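Local atomic coordinates of chorismatase (Streptomyces hygroscopicus, PDB entry 4BPS), a protein that catalyses the hydrolysis of chorismate to a dihydroxycyclohexadiene carboxylic acid and pyruvate, a step in making the immunosuppressants FK506 and FK520. Residues H63-D68 against R301-L306; Q124-L129 against F193-G198; H251-H256 against T260-V265. One frame throughout, in Å; residues are numbered along the deposited sequence. Where two conformers were deposited one is given.

Contact 1. Residues H63-D68 against R301-L306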
ATOM      1  N   HIS A  63       7.722  -7.321   8.866  1.00  5.35           N
ATOM      2  CA  HIS A  63       9.053  -6.937   9.342  1.00  5.22           C
ATOM      3  C   HIS A  63       9.564  -5.757   8.508  1.00  5.45           C
ATOM      4  O   HIS A  63      10.457  -5.891   7.667  1.00  6.16           O
ATOM      5  CB  HIS A  63       9.986  -8.140   9.301  1.00  6.18           C
ATOM      6  CG  HIS A  63      11.286  -7.934  10.019  1.00  6.16           C
ATOM      7  ND1 HIS A  63      12.129  -8.973  10.329  1.00  6.43           N
ATOM      8  CD2 HIS A  63      11.893  -6.800  10.463  1.00  5.98           C
ATOM      9  CE1 HIS A  63      13.192  -8.493  10.950  1.00  6.63           C
ATOM     10  NE2 HIS A  63      13.075  -7.177  11.042  1.00  6.26           N
ATOM     11  N   THR A  64       8.971  -4.600   8.766  1.00  5.10           N
ATOM     12  CA  THR A  64       9.198  -3.419   7.944  1.00  5.52           C
ATOM     13  C   THR A  64      10.118  -2.381   8.581  1.00  5.67           C
ATOM     14  O   THR A  64      10.346  -1.318   7.986  1.00  6.20           O
ATOM     15  CB  THR A  64       7.886  -2.775   7.570  1.00  5.70           C
ATOM     16  OG1 THR A  64       7.096  -2.666   8.764  1.00  5.56           O
ATOM     17  CG2 THR A  64       7.156  -3.609   6.507  1.00  6.36           C
ATOM     18  N   THR A  65      10.697  -2.688   9.747  1.00  5.50           N
ATOM     19  CA  THR A  65      11.735  -1.819  10.289  1.00  6.35           C
ATOM     20  C   THR A  65      12.700  -2.605  11.163  1.00  5.75           C
ATOM     21  O   THR A  65      12.521  -3.802  11.357  1.00  6.21           O
ATOM     22  CB  THR A  65      11.132  -0.580  10.978  1.00  6.89           C
ATOM     23  OG1 THR A  65      12.169   0.423  11.070  1.00  7.28           O
ATOM     24  CG2 THR A  65      10.527  -0.949  12.340  1.00  7.99           C
ATOM     25  N   THR A  66      13.745  -1.931  11.636  1.00  6.17           N
ATOM     26  CA  THR A  66      14.876  -2.598  12.274  1.00  6.75           C
ATOM     27  C   THR A  66      15.083  -2.192  13.724  1.00  7.29           C
ATOM     28  O   THR A  66      16.017  -2.674  14.352  1.00  8.69           O
ATOM     29  CB  THR A  66      16.178  -2.348  11.489  1.00  8.02           C
ATOM     30  OG1 THR A  66      16.435  -0.944  11.466  1.00  8.31           O
ATOM     31  CG2 THR A  66      16.074  -2.890  10.068  1.00  8.56           C
ATOM     32  N   ARG A  67      14.234  -1.311  14.253  1.00  7.09           N
ATOM     33  CA  ARG A  67      14.289  -0.935  15.674  1.00  8.71           C
ATOM     34  C   ARG A  67      12.897  -1.079  16.279  1.00  9.56           C
ATOM     35  O   ARG A  67      11.900  -0.610  15.702  1.00  9.05           O
ATOM     36  CB  ARG A  67      14.714   0.508  15.858  1.00 10.12           C
ATOM     37  CG  ARG A  67      16.144   0.809  15.493  1.00 12.04           C
ATOM     38  CD  ARG A  67      16.388   2.294  15.666  1.00 16.10           C
ATOM     39  NE  ARG A  67      16.178   2.726  17.051  1.00 19.18           N
ATOM     40  CZ  ARG A  67      17.112   2.711  17.998  1.00 21.68           C
ATOM     41  NH1 ARG A  67      18.344   2.297  17.713  1.00 23.83           N
ATOM     42  NH2 ARG A  67      16.819   3.126  19.224  1.00 21.38           N
ATOM     43  N   ASP A  68      12.815  -1.649  17.486  1.00 10.58           N
ATOM     44  CA  ASP A  68      11.522  -1.812  18.142  0.64 12.17           C
ATOM     45  C   ASP A  68      10.854  -0.477  18.434  1.00 12.06           C
ATOM     46  O   ASP A  68       9.616  -0.384  18.455  1.00 12.50           O
ATOM     47  CB  ASP A  68      11.672  -2.602  19.433  0.64 13.39           C
ATOM     48  CG  ASP A  68      11.714  -4.084  19.198  0.64 14.58           C
ATOM     49  OD1 ASP A  68      11.366  -4.495  18.073  0.64 15.61           O
ATOM     50  OD2 ASP A  68      12.062  -4.829  20.149  0.64 14.19           O
ATOM     51  N   ARG A 301      15.658   3.662   3.026  1.00  5.63           N
ATOM     52  CA  ARG A 301      16.567   2.535   2.826  1.00  5.71           C
ATOM     53  C   ARG A 301      17.699   2.464   3.858  1.00  5.74           C
ATOM     54  O   ARG A 301      18.005   1.373   4.366  1.00  6.18           O
ATOM     55  CB  ARG A 301      17.153   2.602   1.411  1.00  5.84           C
ATOM     56  CG  ARG A 301      18.242   1.543   1.136  1.00  6.06           C
ATOM     57  CD  ARG A 301      18.702   1.592  -0.315  1.00  6.35           C
ATOM     58  NE  ARG A 301      17.633   1.267  -1.251  1.00  6.29           N
ATOM     59  CZ  ARG A 301      17.271   0.021  -1.572  1.00  6.36           C
ATOM     60  NH1 ARG A 301      17.916  -1.035  -1.078  1.00  6.92           N
ATOM     61  NH2 ARG A 301      16.222  -0.161  -2.379  1.00  6.63           N
ATOM     62  N   ARG A 302      18.359   3.596   4.102  1.00  5.94           N
ATOM     63  CA  ARG A 302      19.530   3.635   4.985  1.00  6.45           C
ATOM     64  C   ARG A 302      19.212   4.222   6.351  1.00  6.50           C
ATOM     65  O   ARG A 302      18.593   5.286   6.444  1.00  6.36           O
ATOM     66  CB  ARG A 302      20.647   4.489   4.387  1.00  7.13           C
ATOM     67  CG  ARG A 302      21.094   4.047   3.004  1.00  7.83           C
ATOM     68  CD  ARG A 302      22.482   4.624   2.684  1.00  9.69           C
ATOM     69  NE  ARG A 302      22.515   6.077   2.858  1.00 10.68           N
ATOM     70  CZ  ARG A 302      23.614   6.832   2.826  1.00 12.48           C
ATOM     71  NH1 ARG A 302      24.815   6.281   2.631  1.00 13.25           N
ATOM     72  NH2 ARG A 302      23.523   8.161   3.013  1.00 13.09           N
ATOM     73  N   ARG A 303      19.635   3.544   7.421  1.00  6.61           N
ATOM     74  CA  ARG A 303      19.439   4.068   8.766  1.00  7.31           C
ATOM     75  C   ARG A 303      19.991   5.481   8.896  1.00  6.59           C
ATOM     76  O   ARG A 303      19.383   6.344   9.511  1.00  7.39           O
ATOM     77  CB  ARG A 303      20.076   3.100   9.779  1.00  8.44           C
ATOM     78  CG  ARG A 303      20.209   3.590  11.195  1.00  9.96           C
ATOM     79  CD  ARG A 303      18.906   3.996  11.777  1.00 10.11           C
ATOM     80  NE  ARG A 303      17.970   2.883  11.837  1.00 11.05           N
ATOM     81  CZ  ARG A 303      16.681   3.032  12.137  1.00 11.34           C
ATOM     82  NH1 ARG A 303      16.185   4.260  12.381  1.00 13.15           N
ATOM     83  NH2 ARG A 303      15.880   1.964  12.220  1.00 10.31           N
ATOM     84  N   GLU A 304      21.150   5.733   8.285  1.00  7.11           N
ATOM     85  CA  GLU A 304      21.804   7.020   8.411  1.00  8.36           C
ATOM     86  C   GLU A 304      21.045   8.137   7.689  1.00  8.38           C
ATOM     87  O   GLU A 304      21.385   9.294   7.856  1.00  9.66           O
ATOM     88  CB  GLU A 304      23.260   6.943   7.908  1.00 10.55           C
ATOM     89  CG  GLU A 304      23.395   6.654   6.404  1.00 11.59           C
ATOM     90  CD  GLU A 304      24.667   5.876   6.036  1.00 14.15           C
ATOM     91  OE1 GLU A 304      25.769   6.445   6.171  1.00 14.99           O
ATOM     92  OE2 GLU A 304      24.581   4.710   5.596  1.00 14.36           O
ATOM     93  N   ASP A 305      20.017   7.787   6.905  1.00  7.15           N
ATOM     94  CA  ASP A 305      19.172   8.777   6.226  1.00  7.25           C
ATOM     95  C   ASP A 305      17.862   9.068   6.935  1.00  7.41           C
ATOM     96  O   ASP A 305      17.159   9.988   6.506  1.00  7.59           O
ATOM     97  CB  ASP A 305      18.848   8.322   4.793  1.00  7.09           C
ATOM     98  CG  ASP A 305      20.055   8.302   3.882  1.00  7.83           C
ATOM     99  OD1 ASP A 305      21.059   8.991   4.171  1.00  8.30           O
ATOM    100  OD2 ASP A 305      19.973   7.633   2.820  1.00  7.86           O
ATOM    101  N   LEU A 306      17.491   8.317   7.970  1.00  7.38           N
ATOM    102  CA  LEU A 306      16.153   8.490   8.511  1.00  8.54           C
ATOM    103  C   LEU A 306      15.939   9.886   9.069  1.00  8.34           C
ATOM    104  O   LEU A 306      14.916  10.486   8.803  1.00  8.46           O
ATOM    105  CB  LEU A 306      15.824   7.424   9.574  1.00 12.52           C
ATOM    106  CG  LEU A 306      14.916   6.275   9.057  1.00 15.40           C
ATOM    107  CD1 LEU A 306      15.783   5.210   8.388  1.00 16.33           C
ATOM    108  CD2 LEU A 306      14.012   5.637  10.079  1.00 16.87           C
TER
HETATM  109  O   HOH W   1      19.137   0.395  12.604  1.00 12.75           O

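Contact 2. Residues Q124-L129 against F193-G198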
ATOM      1  N   GLN A 124     -10.327 -13.851  -6.600  1.00  6.96           N
ATOM      2  CA  GLN A 124     -11.458 -14.756  -6.442  1.00  7.58           C
ATOM      3  C   GLN A 124     -12.299 -14.434  -5.218  1.00  6.92           C
ATOM      4  O   GLN A 124     -13.518 -14.530  -5.285  1.00  7.24           O
ATOM      5  CB  GLN A 124     -10.962 -16.191  -6.387  1.00 10.29           C
ATOM      6  CG  GLN A 124     -12.088 -17.203  -6.246  1.00 15.11           C
ATOM      7  CD  GLN A 124     -13.245 -17.021  -7.272  1.00 18.40           C
ATOM      8  OE1 GLN A 124     -13.012 -16.790  -8.457  1.00 22.11           O
ATOM      9  NE2 GLN A 124     -14.491 -17.127  -6.803  1.00 16.78           N
ATOM     10  N   LEU A 125     -11.665 -14.074  -4.095  1.00  7.26           N
ATOM     11  CA  LEU A 125     -12.407 -13.735  -2.890  1.00  7.53           C
ATOM     12  C   LEU A 125     -13.238 -12.461  -3.105  1.00  7.33           C
ATOM     13  O   LEU A 125     -14.394 -12.371  -2.695  1.00  7.60           O
ATOM     14  CB  LEU A 125     -11.464 -13.525  -1.696  1.00  8.52           C
ATOM     15  CG  LEU A 125     -12.192 -13.294  -0.365  1.00  9.28           C
ATOM     16  CD1 LEU A 125     -12.874 -14.570   0.101  1.00 10.30           C
ATOM     17  CD2 LEU A 125     -11.211 -12.771   0.694  1.00 10.36           C
ATOM     18  N   THR A 126     -12.634 -11.454  -3.728  1.00  7.67           N
ATOM     19  CA  THR A 126     -13.374 -10.229  -3.980  1.00  9.21           C
ATOM     20  C   THR A 126     -14.574 -10.512  -4.869  1.00  8.62           C
ATOM     21  O   THR A 126     -15.652  -9.948  -4.653  1.00  9.23           O
ATOM     22  CB  THR A 126     -12.488  -9.106  -4.551  1.00 12.35           C
ATOM     23  OG1 THR A 126     -11.966  -9.474  -5.829  1.00 14.00           O
ATOM     24  CG2 THR A 126     -11.363  -8.724  -3.573  1.00 13.62           C
ATOM     25  N   ARG A 127     -14.420 -11.389  -5.852  1.00  9.33           N
ATOM     26  CA  ARG A 127     -15.562 -11.752  -6.689  1.00 10.53           C
ATOM     27  C   ARG A 127     -16.618 -12.534  -5.897  1.00 10.82           C
ATOM     28  O   ARG A 127     -17.815 -12.206  -5.943  1.00 11.82           O
ATOM     29  CB  ARG A 127     -15.103 -12.563  -7.897  1.00 12.22           C
ATOM     30  CG  ARG A 127     -14.353 -11.762  -8.903  1.00 15.66           C
ATOM     31  CD  ARG A 127     -14.182 -12.541 -10.190  1.00 18.48           C
ATOM     32  NE  ARG A 127     -13.378 -13.763 -10.048  1.00 20.94           N
ATOM     33  CZ  ARG A 127     -12.061 -13.837 -10.252  1.00 22.10           C
ATOM     34  NH1 ARG A 127     -11.359 -12.763 -10.607  1.00 25.23           N
ATOM     35  NH2 ARG A 127     -11.446 -14.999 -10.110  1.00 19.46           N
ATOM     36  N   SER A 128     -16.184 -13.565  -5.169  1.00 10.04           N
ATOM     37  CA  SER A 128     -17.112 -14.438  -4.468  0.54 10.77           C
ATOM     38  C   SER A 128     -17.900 -13.720  -3.371  1.00  9.32           C
ATOM     39  O   SER A 128     -19.089 -13.980  -3.192  1.00 10.86           O
ATOM     40  CB  SER A 128     -16.349 -15.604  -3.853  0.54 13.56           C
ATOM     41  OG  SER A 128     -17.221 -16.436  -3.123  0.54 15.99           O
ATOM     42  N   LEU A 129     -17.235 -12.823  -2.641  1.00  7.65           N
ATOM     43  CA  LEU A 129     -17.905 -12.106  -1.566  1.00  7.28           C
ATOM     44  C   LEU A 129     -18.719 -10.918  -2.080  1.00  7.15           C
ATOM     45  O   LEU A 129     -19.563 -10.391  -1.351  1.00  8.55           O
ATOM     46  CB  LEU A 129     -16.910 -11.616  -0.524  1.00  7.72           C
ATOM     47  CG  LEU A 129     -16.208 -12.679   0.327  1.00  9.53           C
ATOM     48  CD1 LEU A 129     -15.242 -12.022   1.299  1.00  9.80           C
ATOM     49  CD2 LEU A 129     -17.177 -13.524   1.110  1.00 12.15           C
ATOM     50  N   PHE A 193      -5.180  -5.672   1.422  1.00  4.69           N
ATOM     51  CA  PHE A 193      -6.012  -4.984   0.444  1.00  5.15           C
ATOM     52  C   PHE A 193      -7.325  -4.494   1.035  1.00  4.95           C
ATOM     53  O   PHE A 193      -7.848  -5.056   2.024  1.00  4.96           O
ATOM     54  CB  PHE A 193      -6.296  -5.866  -0.792  1.00  5.33           C
ATOM     55  CG  PHE A 193      -7.092  -7.101  -0.479  1.00  6.25           C
ATOM     56  CD1 PHE A 193      -6.455  -8.260  -0.040  1.00  7.57           C
ATOM     57  CD2 PHE A 193      -8.477  -7.105  -0.615  1.00  7.54           C
ATOM     58  CE1 PHE A 193      -7.184  -9.395   0.264  1.00  8.60           C
ATOM     59  CE2 PHE A 193      -9.210  -8.238  -0.316  1.00  9.32           C
ATOM     60  CZ  PHE A 193      -8.553  -9.382   0.130  1.00  9.35           C
ATOM     61  N   LEU A 194      -7.823  -3.425   0.424  1.00  4.47           N
ATOM     62  CA  LEU A 194      -9.168  -2.918   0.644  1.00  4.63           C
ATOM     63  C   LEU A 194      -9.950  -3.053  -0.660  1.00  4.64           C
ATOM     64  O   LEU A 194      -9.391  -2.856  -1.743  1.00  5.03           O
ATOM     65  CB  LEU A 194      -9.116  -1.434   1.011  1.00  5.30           C
ATOM     66  CG  LEU A 194      -8.614  -1.119   2.415  1.00  6.86           C
ATOM     67  CD1 LEU A 194      -8.200   0.349   2.502  1.00  7.11           C
ATOM     68  CD2 LEU A 194      -9.692  -1.427   3.456  1.00  7.66           C
ATOM     69  N   ALA A 195     -11.241  -3.365  -0.551  1.00  4.76           N
ATOM     70  CA  ALA A 195     -12.098  -3.498  -1.720  1.00  5.27           C
ATOM     71  C   ALA A 195     -13.499  -2.984  -1.378  1.00  5.21           C
ATOM     72  O   ALA A 195     -13.877  -2.889  -0.201  1.00  6.12           O
ATOM     73  CB  ALA A 195     -12.182  -4.946  -2.179  1.00  6.30           C
ATOM     74  N   ALA A 196     -14.257  -2.659  -2.423  1.00  6.02           N
ATOM     75  CA  ALA A 196     -15.594  -2.102  -2.303  1.00  5.71           C
ATOM     76  C   ALA A 196     -16.617  -2.959  -3.021  1.00  5.23           C
ATOM     77  O   ALA A 196     -16.368  -3.495  -4.113  1.00  5.82           O
ATOM     78  CB  ALA A 196     -15.620  -0.678  -2.861  1.00  6.50           C
ATOM     79  N   ARG A 197     -17.809  -3.012  -2.421  1.00  5.41           N
ATOM     80  CA  ARG A 197     -18.978  -3.666  -3.007  1.00  5.92           C
ATOM     81  C   ARG A 197     -19.315  -3.066  -4.370  1.00  6.04           C
ATOM     82  O   ARG A 197     -19.658  -3.764  -5.332  1.00  6.87           O
ATOM     83  CB  ARG A 197     -20.176  -3.514  -2.075  1.00  6.36           C
ATOM     84  CG  ARG A 197     -21.491  -3.980  -2.697  1.00  7.69           C
ATOM     85  CD  ARG A 197     -22.689  -3.858  -1.770  1.00  8.36           C
ATOM     86  NE  ARG A 197     -22.889  -2.504  -1.272  1.00  8.88           N
ATOM     87  CZ  ARG A 197     -23.739  -2.171  -0.314  1.00 10.71           C
ATOM     88  NH1 ARG A 197     -24.514  -3.081   0.280  1.00 10.41           N
ATOM     89  NH2 ARG A 197     -23.787  -0.902   0.057  1.00 13.37           N
ATOM     90  N   GLY A 198     -19.232  -1.751  -4.467  1.00  6.05           N
ATOM     91  CA  GLY A 198     -19.578  -1.067  -5.690  1.00  7.43           C
ATOM     92  C   GLY A 198     -19.276   0.395  -5.530  1.00  7.23           C
ATOM     93  O   GLY A 198     -18.356   0.787  -4.805  1.00  7.91           O
TER

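Contact 3. Residues H251-H256 against T260-V265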
ATOM      1  N   HIS A 251       9.714   7.252 -16.059  1.00  5.72           N
ATOM      2  CA  HIS A 251       9.941   6.006 -15.332  1.00  5.61           C
ATOM      3  C   HIS A 251      11.258   6.036 -14.564  1.00  5.32           C
ATOM      4  O   HIS A 251      11.576   5.073 -13.870  1.00  6.42           O
ATOM      5  CB  HIS A 251       9.928   4.778 -16.252  1.00  5.86           C
ATOM      6  CG  HIS A 251      10.973   4.828 -17.319  1.00  5.95           C
ATOM      7  ND1 HIS A 251      12.324   4.698 -17.059  1.00  6.64           N
ATOM      8  CD2 HIS A 251      10.849   5.060 -18.646  1.00  6.37           C
ATOM      9  CE1 HIS A 251      12.985   4.848 -18.191  1.00  7.24           C
ATOM     10  NE2 HIS A 251      12.116   5.072 -19.165  1.00  7.14           N
ATOM     11  N   ARG A 252      12.037   7.090 -14.729  1.00  5.47           N
ATOM     12  CA  ARG A 252      13.421   7.087 -14.291  1.00  7.04           C
ATOM     13  C   ARG A 252      13.615   7.496 -12.844  1.00  6.08           C
ATOM     14  O   ARG A 252      13.085   8.515 -12.400  1.00  6.46           O
ATOM     15  CB  ARG A 252      14.174   8.126 -15.139  1.00 12.17           C
ATOM     16  CG  ARG A 252      14.944   7.717 -16.365  1.00 19.14           C
ATOM     17  CD  ARG A 252      16.061   8.810 -16.620  1.00 22.02           C
ATOM     18  NE  ARG A 252      16.699   9.229 -15.349  1.00 25.76           N
ATOM     19  CZ  ARG A 252      17.722  10.054 -15.201  1.00 26.01           C
ATOM     20  NH1 ARG A 252      18.314  10.606 -16.251  1.00 26.65           N
ATOM     21  NH2 ARG A 252      18.162  10.311 -13.959  1.00 24.66           N
ATOM     22  N   THR A 253      14.468   6.759 -12.137  1.00  5.91           N
ATOM     23  CA  THR A 253      14.976   7.222 -10.862  1.00  6.55           C
ATOM     24  C   THR A 253      15.722   8.528 -11.099  1.00  6.62           C
ATOM     25  O   THR A 253      16.575   8.613 -12.000  1.00  7.73           O
ATOM     26  CB  THR A 253      15.938   6.188 -10.267  1.00  7.19           C
ATOM     27  OG1 THR A 253      15.197   4.998 -10.019  1.00  7.20           O
ATOM     28  CG2 THR A 253      16.578   6.706  -8.978  1.00  8.01           C
ATOM     29  N   VAL A 254      15.445   9.540 -10.280  1.00  6.27           N
ATOM     30  CA  VAL A 254      16.194  10.794 -10.315  1.00  6.63           C
ATOM     31  C   VAL A 254      16.941  10.988  -8.989  1.00  5.88           C
ATOM     32  O   VAL A 254      16.756  10.224  -8.041  1.00  6.22           O
ATOM     33  CB  VAL A 254      15.312  11.992 -10.703  1.00  7.95           C
ATOM     34  CG1 VAL A 254      14.801  11.825 -12.134  1.00  8.68           C
ATOM     35  CG2 VAL A 254      14.211  12.205  -9.706  1.00  8.56           C
ATOM     36  N   HIS A 255      17.852  11.959  -8.967  1.00  6.11           N
ATOM     37  CA  HIS A 255      18.610  12.257  -7.741  1.00  6.34           C
ATOM     38  C   HIS A 255      19.315  11.010  -7.198  1.00  5.96           C
ATOM     39  O   HIS A 255      19.243  10.680  -6.010  1.00  6.26           O
ATOM     40  CB  HIS A 255      17.748  12.938  -6.684  1.00  6.74           C
ATOM     41  CG  HIS A 255      17.229  14.271  -7.112  1.00  7.71           C
ATOM     42  ND1 HIS A 255      18.057  15.327  -7.433  1.00  9.61           N
ATOM     43  CD2 HIS A 255      15.963  14.725  -7.265  1.00  9.17           C
ATOM     44  CE1 HIS A 255      17.317  16.372  -7.759  1.00 10.32           C
ATOM     45  NE2 HIS A 255      16.044  16.036  -7.659  1.00 10.70           N
ATOM     46  N   HIS A 256      20.083  10.348  -8.065  1.00  6.70           N
ATOM     47  CA  HIS A 256      20.846   9.180  -7.663  1.00  7.05           C
ATOM     48  C   HIS A 256      21.710   9.500  -6.449  1.00  6.27           C
ATOM     49  O   HIS A 256      22.434  10.498  -6.432  1.00  6.53           O
ATOM     50  CB  HIS A 256      21.733   8.716  -8.838  1.00  8.14           C
ATOM     51  CG  HIS A 256      22.270   7.340  -8.664  1.00  8.45           C
ATOM     52  ND1 HIS A 256      23.427   7.069  -7.960  1.00  8.11           N
ATOM     53  CD2 HIS A 256      21.828   6.154  -9.143  1.00 10.04           C
ATOM     54  CE1 HIS A 256      23.657   5.765  -7.995  1.00  9.15           C
ATOM     55  NE2 HIS A 256      22.705   5.189  -8.710  1.00 10.14           N
ATOM     56  N   THR A 260      17.849  13.403  -0.008  1.00  5.83           N
ATOM     57  CA  THR A 260      17.102  14.645   0.142  1.00  5.99           C
ATOM     58  C   THR A 260      16.372  14.982  -1.166  1.00  5.80           C
ATOM     59  O   THR A 260      15.169  15.265  -1.168  1.00  6.03           O
ATOM     60  CB  THR A 260      18.040  15.782   0.548  1.00  7.40           C
ATOM     61  OG1 THR A 260      18.531  15.515   1.854  1.00  8.39           O
ATOM     62  CG2 THR A 260      17.314  17.129   0.561  1.00  8.91           C
ATOM     63  N   GLY A 261      17.102  14.958  -2.283  1.00  5.62           N
ATOM     64  CA  GLY A 261      16.495  15.241  -3.567  1.00  6.17           C
ATOM     65  C   GLY A 261      15.399  14.247  -3.940  1.00  5.45           C
ATOM     66  O   GLY A 261      14.321  14.629  -4.410  1.00  6.05           O
ATOM     67  N   GLN A 262      15.638  12.952  -3.697  1.00  5.21           N
ATOM     68  CA  GLN A 262      14.596  11.960  -3.957  1.00  5.24           C
ATOM     69  C   GLN A 262      13.372  12.224  -3.099  1.00  5.07           C
ATOM     70  O   GLN A 262      12.243  12.083  -3.574  1.00  5.23           O
ATOM     71  CB  GLN A 262      15.074  10.524  -3.758  1.00  5.14           C
ATOM     72  CG  GLN A 262      16.072  10.072  -4.826  1.00  5.46           C
ATOM     73  CD  GLN A 262      16.297   8.585  -4.810  1.00  5.42           C
ATOM     74  OE1 GLN A 262      15.595   7.812  -4.146  1.00  5.49           O
ATOM     75  NE2 GLN A 262      17.287   8.147  -5.553  1.00  6.52           N
ATOM     76  N   CYS A 263      13.571  12.586  -1.829  1.00  5.23           N
ATOM     77  CA  CYS A 263      12.434  12.816  -0.938  1.00  5.48           C
ATOM     78  C   CYS A 263      11.640  14.052  -1.424  1.00  5.32           C
ATOM     79  O   CYS A 263      10.399  14.038  -1.428  1.00  5.59           O
ATOM     80  CB  CYS A 263      12.944  13.010   0.478  1.00  5.87           C
ATOM     81  SG  CYS A 263      11.623  13.015   1.727  1.00  6.63           S
ATOM     82  N   GLU A 264      12.358  15.106  -1.843  1.00  5.42           N
ATOM     83  CA  GLU A 264      11.681  16.301  -2.359  1.00  5.76           C
ATOM     84  C   GLU A 264      10.855  15.968  -3.610  1.00  5.53           C
ATOM     85  O   GLU A 264       9.722  16.438  -3.743  1.00  5.73           O
ATOM     86  CB  GLU A 264      12.692  17.400  -2.652  1.00  6.35           C
ATOM     87  CG  GLU A 264      13.390  17.971  -1.414  1.00  8.02           C
ATOM     88  CD  GLU A 264      12.541  18.928  -0.578  1.00 11.25           C
ATOM     89  OE1 GLU A 264      11.367  19.138  -0.899  1.00 15.25           O
ATOM     90  OE2 GLU A 264      13.057  19.458   0.428  1.00 12.25           O
ATOM     91  N   VAL A 265      11.410  15.176  -4.530  1.00  5.64           N
ATOM     92  CA  VAL A 265      10.673  14.808  -5.729  1.00  5.98           C
ATOM     93  C   VAL A 265       9.504  13.873  -5.404  1.00  5.68           C
ATOM     94  O   VAL A 265       8.437  13.970  -6.002  1.00  5.78           O
ATOM     95  CB  VAL A 265      11.606  14.210  -6.805  1.00  6.51           C
ATOM     96  CG1 VAL A 265      10.805  13.630  -7.968  1.00  7.58           C
ATOM     97  CG2 VAL A 265      12.551  15.305  -7.303  1.00  7.22           C
TER

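Contact 1. Residues H63-D68 against R301-L306
From the beta-to-alpha loop between strand 296-300 and helix 306-314, Arg303 reaches the loop after strand 57-62, where its guanidinium meets Thr66 at its edge and Arg67 over one face. A bend at chi2 (57°), followed by another at chi3, carries the arginine chain round. There NH2 of Arg303 gives Thr66 OG1 a hydrogen bond of 3.1 Å. The bond is nearly straight (162° at the hydrogen), and the oxygen lies in the guanidinium plane. One water closes a second route between the same groups: it accepts from Arg303 NE at 2.9 Å and is hydrogen-bonded to Thr66 OG1 at 3.2 Å. Thr66 OG1 is also hydrogen-bonded to His327 ND1.

Both faces of the guanidinium are covered by aliphatic carbon. Arg67 CD sits 3.4 Å above one, toward its rim; Leu306 CD1, from the same segment as Arg303, lies 4.1 Å above the opposite face, also toward the rim. The two arginine chains cross at about a right angle with their guanidinium planes 74° apart, and Arg67 NE is 4.9 Å from Arg303 NH2, like charges not in contact. Their likeness is probably offset by acidic partners, since Arg303 NH1 pairs with Glu70, itself held by Thr65 OG1, and Arg67 with Asp69. Arg303 thus sits in the first connection of a beta-alpha-beta crossover, which runs on through helix 306-314 to the parallel, paired strand 323-327.

Contact 2. Residues Q124-L129 against F193-G198
Thr126 lays its methyl group against Phe193 and Ala195, two residues that point from the strand to the same side of the sheet. Its CG2 lies 3.9 Å from CE2 of the Phe193 ring, approaching obliquely, and 4.1 Å from Ala195 CB, so that one methyl touches both. The threonine torsion explains this division of labour: with chi1 at 64°, OG1 lies between the backbone N and the carbonyl carbon and turns back to the helix, where it is hydrogen-bonded to the carbonyl of Phe123. The polar branch is thereby satisfied within its own helix, and the apolar branch goes to the sheet.

Leu125 meets the same ring differently. Its CD2 comes to the ring edge, near the plane, 4.3 Å from Phe193 CZ. No hydrogen bond joins the two segments; all three pairs are carbon against carbon, and the four residues involved are buried. Gln124 and Arg127 belong to another side of the helix, where Arg127 NH2 donates to Gln124 OE1 at 2.9 Å.

The axes of helix 124-129 and strand 193-196 run in roughly the same direction, 30° apart and 9.9 Å at closest approach, the geometry of a helix packed on the face of a beta-sheet. Strand 189-196 lies within that sheet between 98-105 and 133-142. Leu134 of the latter touches Thr126, Phe193 and Ala195, while Ile90 of strand 90-94 meets both Leu125 and Phe193.

Contact 3. Residues H251-H256 against T260-V265
Thr253, which meets Gln262, ends the short strand 252-253, which pairs antiparallel with strand 239-249 as a beta-hairpin and leads into helix 259-274, in a protein of the YjgF fold. Thr253 CG2 lies 3.8 Å from Gln262 NE2, while its hydroxyl is hydrogen-bonded to Asp334. Val254 follows with two contacts: its side chain and that of Val265 cross at about a right angle, Val254 CG2 4.1 Å from Val265 CG1, and its carbonyl oxygen receives a weak bond from Gln262 NE2, bent to 121° at the hydrogen.

At His255 the chain takes a left-handed conformation, which probably helps turn it toward the helix. The carbonyl of His255 takes the stronger bond from Gln262 NE2, 3.2 Å to His255 O and 146°, with the donor well above the carbonyl plane. Gln262 reaches here through a chain extended beyond CG; NE2 is also hydrogen-bonded to Asp334 O, while OE1 accepts from Leu336 N. Through Gln262 the helix is thus tied to both the turn and the loop before strand 337-343.

The His255 ring lies over the helix backbone. Gly261, with no side chain to intervene, places its CA over one face in a CH-pi contact, 3.9 Å from the ring centroid and 19° off the normal. At the ring edge, in its plane, Val265 CG2 stands 3.5 Å from His255 CD2.

Overall arrangement
Contact 2 lies across the chain's centre from the other two, its own centre about 33 Å from that of contact 1 and 35 Å from that of contact 3. Contacts 1 and 3 are neighbours without touching, about 7 Å apart at their nearest atoms; Leu336 bonds to segments of both, on the first through the Arg301 backbone. Along the chain, contacts 2 and 3 follow one another inside the long loop closed by contact 1. Contact 3 comes nearest the active site: the Gln262 side chain is about 7 Å from that of the proton acceptor Glu338, and the Thr253 side chain about 8 Å from the bound 3-(2-carboxyethyl)benzoic acid. The Phe193 side chain is about 12 Å from that ligand.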